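Local coordinates for protein hypothetical aspartyl-tRNA synthetase (Sulfolobus tokodaii, PDB 1WYD) that attaches L-aspartate, after activation by ATP, to both tRNA(Asp) and tRNA(Asn), acting as a non-discriminating aspartyl-tRNA synthetase that works as a homodimer, at residues Thr116-Arg121 / Pro419-Lys424; Pro207-Glu212 / Leu220-Ser225. One frame throughout, in Å; residues are numbered along the deposited sequence.

How the contacts relate
Both contacts belong to the class II catalytic domain and reach the second subunit, but they hold different elements. Contact 1 ties the short helix 114-118 and the start of the next one to the irregular C-terminal tail; it is small and buried, and rests on one arginine gripping a backbone carbonyl amid apolar side chains. Contact 2, about twice as large in buried area and nested within the chain loop that contact 1 closes, is a partly buried antiparallel strand pair beside the predicted ATP and aspartate sites. Its chemistry is mainly backbone pairing, backed by an indole-carboxylate bond. The two meet where Arg422 O accepts a probable hydrogen bond from Ala221 N, 2.8 Å away.

Contact 1 (Thr116-Arg121 / Pro419-Lys424); sequences TRLRER and PFPRDK
Arg121 grips the backbone carbonyl of Pro419 in a small, buried polar contact, joining the helical turns around 116-121 to the irregular tail that follows helix 401-409. NE meets Pro419 O at 2.6 Å, close to the guanidinium plane and 19° off the carbonyl plane, and a weak second bond from NH2 converges on the same oxygen. CB already faces the tail; with CG anti to the backbone N (chi1 -175°), bends further along the chain bring the guanidinium edge to the oxygen. Its CG passes Phe420 CE2 at 3.7 Å as the two side chains run in opposite directions. Leu118 CD2 lies over the rim of one guanidinium face and also touches Pro421 CD at 3.7 Å, so one methyl packs against both. Asp124 forms a salt bridge with NH1, and Lys415 O accepts from NH2, which holds the guanidinium at several points. The Phe420 ring also stands edge-to-face with Tyr191 of the second subunit. An arginine side chain binding backbone carbonyls of the irregular chain after helix 401-409 thus ties the N- and C-terminal parts of the class II synthetase catalytic domain together at its dimer interface.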
loop_
_atom_site.group_PDB
_atom_site.type_symbol
_atom_site.label_atom_id
_atom_site.label_comp_id
_atom_site.label_asym_id
_atom_site.label_seq_id
_atom_site.Cartn_x
_atom_site.Cartn_y
_atom_site.Cartn_z
ATOM N N THR B 116 -8.483 -26.443 -8.897
ATOM C CA THR B 116 -8.560 -26.483 -10.362
ATOM C C THR B 116 -8.618 -25.100 -11.014
ATOM O O THR B 116 -8.099 -24.906 -12.107
ATOM C CB THR B 116 -9.795 -27.288 -10.827
ATOM O OG1 THR B 116 -9.782 -28.585 -10.211
ATOM C CG2 THR B 116 -9.730 -27.557 -12.349
ATOM N N ARG B 117 -9.293 -24.162 -10.361
ATOM C CA ARG B 117 -9.345 -22.796 -10.836
ATOM C C ARG B 117 -8.025 -22.043 -10.682
ATOM O O ARG B 117 -7.658 -21.250 -11.553
ATOM C CB ARG B 117 -10.456 -22.039 -10.107
ATOM C CG ARG B 117 -11.832 -22.393 -10.617
ATOM C CD ARG B 117 -12.819 -22.572 -9.515
ATOM N NE ARG B 117 -12.970 -21.318 -8.797
ATOM C CZ ARG B 117 -13.362 -21.212 -7.543
ATOM N NH1 ARG B 117 -13.652 -22.300 -6.833
ATOM N NH2 ARG B 117 -13.464 -20.001 -6.995
ATOM N N LEU B 118 -7.334 -22.277 -9.565
ATOM C CA LEU B 118 -6.003 -21.729 -9.328
ATOM C C LEU B 118 -4.950 -22.192 -10.347
ATOM O O LEU B 118 -3.955 -21.494 -10.569
ATOM C CB LEU B 118 -5.534 -22.030 -7.902
ATOM C CG LEU B 118 -6.301 -21.421 -6.726
ATOM C CD1 LEU B 118 -5.821 -21.931 -5.358
ATOM C CD2 LEU B 118 -6.177 -19.921 -6.779
ATOM N N ARG B 119 -5.143 -23.341 -10.983
ATOM C CA ARG B 119 -4.254 -23.698 -12.103
ATOM C C ARG B 119 -4.520 -22.798 -13.311
ATOM O O ARG B 119 -3.680 -22.684 -14.218
ATOM C CB ARG B 119 -4.406 -25.164 -12.539
ATOM C CG ARG B 119 -3.596 -26.155 -11.729
ATOM C CD ARG B 119 -3.517 -27.586 -12.364
ATOM N NE ARG B 119 -4.826 -28.233 -12.531
ATOM C CZ ARG B 119 -5.497 -28.861 -11.553
ATOM N NH1 ARG B 119 -4.976 -28.931 -10.324
ATOM N NH2 ARG B 119 -6.690 -29.423 -11.793
ATOM N N GLU B 120 -5.707 -22.187 -13.340
ATOM C CA GLU B 120 -6.096 -21.340 -14.468
ATOM C C GLU B 120 -6.727 -20.080 -13.908
ATOM O O GLU B 120 -7.848 -19.676 -14.249
ATOM C CB GLU B 120 -7.021 -22.111 -15.429
ATOM C CG GLU B 120 -6.379 -23.358 -16.027
ATOM C CD GLU B 120 -5.209 -23.041 -16.954
ATOM O OE1 GLU B 120 -5.089 -21.892 -17.447
ATOM O OE2 GLU B 120 -4.397 -23.962 -17.213
ATOM N N ARG B 121 -5.964 -19.467 -13.018
ATOM C CA ARG B 121 -6.464 -18.412 -12.172
ATOM C C ARG B 121 -6.832 -17.165 -12.972
ATOM O O ARG B 121 -7.849 -16.526 -12.706
ATOM C CB ARG B 121 -5.428 -18.106 -11.097
ATOM C CG ARG B 121 -5.905 -17.115 -10.106
ATOM C CD ARG B 121 -7.226 -17.508 -9.529
ATOM N NE ARG B 121 -7.285 -17.075 -8.142
ATOM C CZ ARG B 121 -8.364 -17.152 -7.388
ATOM N NH1 ARG B 121 -9.493 -17.685 -7.868
ATOM N NH2 ARG B 121 -8.278 -16.758 -6.127
ATOM N N PRO B 419 -6.711 -12.937 -5.108
ATOM C CA PRO B 419 -6.493 -13.461 -6.447
ATOM C C PRO B 419 -5.364 -14.508 -6.390
ATOM O O PRO B 419 -5.473 -15.499 -7.104
ATOM C CB PRO B 419 -6.067 -12.229 -7.244
ATOM C CG PRO B 419 -6.332 -11.162 -6.457
ATOM C CD PRO B 419 -6.209 -11.564 -4.995
ATOM N N PHE B 420 -4.362 -14.355 -5.529
ATOM C CA PHE B 420 -3.302 -15.390 -5.449
ATOM C C PHE B 420 -3.029 -15.839 -4.043
ATOM O O PHE B 420 -2.083 -15.379 -3.430
ATOM C CB PHE B 420 -2.021 -14.902 -6.103
ATOM C CG PHE B 420 -2.191 -14.626 -7.561
ATOM C CD1 PHE B 420 -2.198 -13.334 -8.035
ATOM C CD2 PHE B 420 -2.388 -15.670 -8.453
ATOM C CE1 PHE B 420 -2.401 -13.074 -9.379
ATOM C CE2 PHE B 420 -2.588 -15.416 -9.807
ATOM C CZ PHE B 420 -2.607 -14.121 -10.263
ATOM N N PRO B 421 -3.875 -16.723 -3.531
ATOM C CA PRO B 421 -3.845 -17.082 -2.106
ATOM C C PRO B 421 -2.577 -17.849 -1.713
ATOM O O PRO B 421 -2.005 -18.548 -2.538
ATOM C CB PRO B 421 -5.054 -18.001 -1.932
ATOM C CG PRO B 421 -5.651 -18.203 -3.329
ATOM C CD PRO B 421 -4.853 -17.487 -4.316
ATOM N N ARG B 422 -2.152 -17.662 -0.469
ATOM C CA ARG B 422 -1.078 -18.410 0.126
ATOM C C ARG B 422 -1.611 -19.075 1.372
ATOM O O ARG B 422 -2.271 -18.405 2.198
ATOM C CB ARG B 422 0.073 -17.478 0.502
ATOM C CG ARG B 422 0.907 -16.935 -0.677
ATOM C CD ARG B 422 1.811 -17.965 -1.332
ATOM N NE ARG B 422 2.425 -17.442 -2.563
ATOM C CZ ARG B 422 1.891 -17.557 -3.771
ATOM N NH1 ARG B 422 0.708 -18.136 -3.919
ATOM N NH2 ARG B 422 2.518 -17.094 -4.844
ATOM N N ASP B 423 -1.382 -20.395 1.474
ATOM C CA ASP B 423 -1.490 -21.159 2.738
ATOM C C ASP B 423 -0.646 -22.457 2.725
ATOM O O ASP B 423 0.202 -22.649 1.841
ATOM C CB ASP B 423 -2.940 -21.458 3.108
ATOM C CG ASP B 423 -3.638 -22.327 2.084
ATOM O OD1 ASP B 423 -2.964 -23.158 1.423
ATOM O OD2 ASP B 423 -4.869 -22.218 1.844
ATOM N N LYS B 424 -0.910 -23.345 3.693
ATOM C CA LYS B 424 -0.096 -24.539 3.904
ATOM C C LYS B 424 -0.034 -25.486 2.709
ATOM O O LYS B 424 0.947 -26.221 2.566
ATOM C CB LYS B 424 -0.428 -25.255 5.230
ATOM C CG LYS B 424 -1.366 -26.444 5.149
ATOM C CD LYS B 424 -1.668 -27.007 6.557
ATOM C CE LYS B 424 -2.986 -27.850 6.600
ATOM N NZ LYS B 424 -4.252 -27.032 6.545
#

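Contact 2 (Pro207-Glu212 / Leu220-Ser225); sequences PAWRAE and LAEFIS
Trp209 and Glu222 lie side by side on one face of an antiparallel strand pair, the indole plane turned 82° from the carboxylate. NE1 donates to Glu222 OE1 at 2.8 Å with an N-H...O angle of 163°; the oxygen lies at the ring edge and is approached on its anti side, somewhat out of the carboxylate plane. Glu222 runs out extended, with CG anti to the backbone N (chi1 -166°), which brings CG close to indole NE1 and CD1, off to one side of the ring plane. The same OE1 also accepts from Lys160 N and Ile161 N of the second subunit. A phenylalanine in place of Trp209 would probably leave Glu222 OE1 without its donor from this chain and let the carboxylate shift at the dimer interface. Pro207 and Ile224 share this face, Pro207 CG meeting Ile224 CD1 at 4.0 Å.

On the reverse face the Phe223 ring folds back over the neighbouring strand, with Ala208 O above its centre, Ala208 CB 3.7 Å from CE1 and Arg210 CB at its edge. The backbones are paired by Ala208 N to Phe223 O (2.7 Å), Phe223 N to Ala208 O, and Arg210 N to Ala221 O (2.8 Å). The Arg210 guanidinium forms a salt bridge through NH1 with Glu212, and NE donates to Gln186 OE1.

These strands form the motif 2 hairpin of class II synthetases. Its backbone bonds fix the base of the loop carrying Arg210 and Glu212, both predicted to bind ATP, and Arg210 also L-aspartate, while the Phe223 ring is consistent with the motif 2 phenylalanine that stacks on adenine in relatives. The Trp209 face thus combines a polar bond with apolar packing at the partner subunit, while the Phe223 ring probably contributes an aromatic surface to the nucleotide pocket.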
loop_
_atom_site.group_PDB
_atom_site.type_symbol
_atom_site.label_atom_id
_atom_site.label_comp_id
_atom_site.label_asym_id
_atom_site.label_seq_id
_atom_site.Cartn_x
_atom_site.Cartn_y
_atom_site.Cartn_z
ATOM N N PRO B 207 1.258 -6.046 3.224
ATOM C CA PRO B 207 1.258 -7.473 3.536
ATOM C C PRO B 207 1.719 -7.729 4.973
ATOM O O PRO B 207 2.511 -6.972 5.532
ATOM C CB PRO B 207 2.230 -8.040 2.502
ATOM C CG PRO B 207 2.350 -6.885 1.447
ATOM C CD PRO B 207 2.282 -5.696 2.226
ATOM N N ALA B 208 1.141 -8.768 5.577
ATOM C CA ALA B 208 1.673 -9.431 6.763
ATOM C C ALA B 208 1.589 -11.003 6.634
ATOM O O ALA B 208 1.046 -11.578 5.668
ATOM C CB ALA B 208 0.930 -8.974 7.986
ATOM N N TRP B 209 2.129 -11.712 7.615
ATOM C CA TRP B 209 2.200 -13.169 7.461
ATOM C C TRP B 209 2.131 -13.940 8.761
ATOM O O TRP B 209 2.662 -13.524 9.786
ATOM C CB TRP B 209 3.474 -13.539 6.734
ATOM C CG TRP B 209 3.682 -12.931 5.365
ATOM C CD1 TRP B 209 3.322 -13.477 4.166
ATOM C CD2 TRP B 209 4.418 -11.765 5.060
ATOM N NE1 TRP B 209 3.778 -12.701 3.122
ATOM C CE2 TRP B 209 4.449 -11.630 3.654
ATOM C CE3 TRP B 209 5.060 -10.792 5.836
ATOM C CZ2 TRP B 209 5.067 -10.550 3.009
ATOM C CZ3 TRP B 209 5.695 -9.729 5.191
ATOM C CH2 TRP B 209 5.708 -9.624 3.790
ATOM N N ARG B 210 1.478 -15.091 8.700
ATOM C CA ARG B 210 1.389 -15.957 9.877
ATOM C C ARG B 210 1.658 -17.386 9.495
ATOM O O ARG B 210 1.154 -17.860 8.468
ATOM C CB ARG B 210 0.015 -15.829 10.540
ATOM C CG ARG B 210 0.056 -14.956 11.737
ATOM C CD ARG B 210 0.517 -15.659 13.045
ATOM N NE ARG B 210 0.107 -14.876 14.214
ATOM C CZ ARG B 210 -0.567 -15.331 15.271
ATOM N NH1 ARG B 210 -0.918 -16.610 15.380
ATOM N NH2 ARG B 210 -0.878 -14.485 16.248
ATOM N N ALA B 211 2.425 -18.095 10.316
ATOM C CA ALA B 211 2.841 -19.463 9.929
ATOM C C ALA B 211 2.061 -20.670 10.493
ATOM O O ALA B 211 2.566 -21.781 10.432
ATOM C CB ALA B 211 4.319 -19.648 10.173
ATOM N N GLU B 212 0.855 -20.484 11.022
ATOM C CA GLU B 212 0.125 -21.621 11.601
ATOM C C GLU B 212 -0.474 -22.475 10.521
ATOM O O GLU B 212 -0.635 -22.035 9.373
ATOM C CB GLU B 212 -1.004 -21.191 12.538
ATOM C CG GLU B 212 -0.549 -20.789 13.920
ATOM C CD GLU B 212 -0.029 -19.353 13.967
ATOM O OE1 GLU B 212 -0.279 -18.595 12.996
ATOM O OE2 GLU B 212 0.624 -18.971 14.978
ATOM N N LEU B 220 -5.564 -17.428 5.467
ATOM C CA LEU B 220 -4.388 -17.378 4.580
ATOM C C LEU B 220 -3.074 -17.111 5.346
ATOM O O LEU B 220 -3.107 -16.512 6.406
ATOM C CB LEU B 220 -4.600 -16.372 3.432
ATOM C CG LEU B 220 -5.856 -16.554 2.553
ATOM C CD1 LEU B 220 -5.869 -15.554 1.417
ATOM C CD2 LEU B 220 -5.993 -17.994 1.997
ATOM N N ALA B 221 -1.935 -17.611 4.845
ATOM C CA ALA B 221 -0.671 -17.396 5.521
ATOM C C ALA B 221 -0.092 -16.017 5.205
ATOM O O ALA B 221 0.629 -15.418 6.024
ATOM C CB ALA B 221 0.378 -18.521 5.112
ATOM N N GLU B 222 -0.385 -15.549 3.994
ATOM C CA GLU B 222 -0.165 -14.159 3.588
ATOM C C GLU B 222 -1.483 -13.344 3.492
ATOM O O GLU B 222 -2.472 -13.800 2.944
ATOM C CB GLU B 222 0.493 -14.126 2.240
ATOM C CG GLU B 222 1.075 -12.764 1.888
ATOM C CD GLU B 222 1.768 -12.843 0.549
ATOM O OE1 GLU B 222 2.908 -13.383 0.498
ATOM O OE2 GLU B 222 1.128 -12.434 -0.442
ATOM N N PHE B 223 -1.452 -12.106 3.965
ATOM C CA PHE B 223 -2.672 -11.318 4.052
ATOM C C PHE B 223 -2.365 -9.831 4.152
ATOM O O PHE B 223 -1.364 -9.451 4.740
ATOM C CB PHE B 223 -3.550 -11.781 5.229
ATOM C CG PHE B 223 -2.826 -11.888 6.559
ATOM C CD1 PHE B 223 -2.785 -10.804 7.453
ATOM C CD2 PHE B 223 -2.240 -13.109 6.958
ATOM C CE1 PHE B 223 -2.136 -10.913 8.697
ATOM C CE2 PHE B 223 -1.570 -13.226 8.210
ATOM C CZ PHE B 223 -1.521 -12.134 9.067
ATOM N N ILE B 224 -3.243 -9.010 3.590
ATOM C CA ILE B 224 -3.116 -7.559 3.674
ATOM C C ILE B 224 -3.818 -7.004 4.894
ATOM O O ILE B 224 -4.981 -7.286 5.138
ATOM C CB ILE B 224 -3.714 -6.915 2.395
ATOM C CG1 ILE B 224 -3.067 -7.566 1.150
ATOM C CG2 ILE B 224 -3.603 -5.398 2.434
ATOM C CD1 ILE B 224 -1.620 -7.287 0.997
ATOM N N SER B 225 -3.088 -6.213 5.664
ATOM C CA SER B 225 -3.549 -5.673 6.908
ATOM C C SER B 225 -3.659 -4.145 6.716
ATOM O O SER B 225 -2.793 -3.517 6.087
ATOM C CB SER B 225 -2.555 -6.092 8.000
ATOM O OG SER B 225 -2.756 -5.460 9.270
#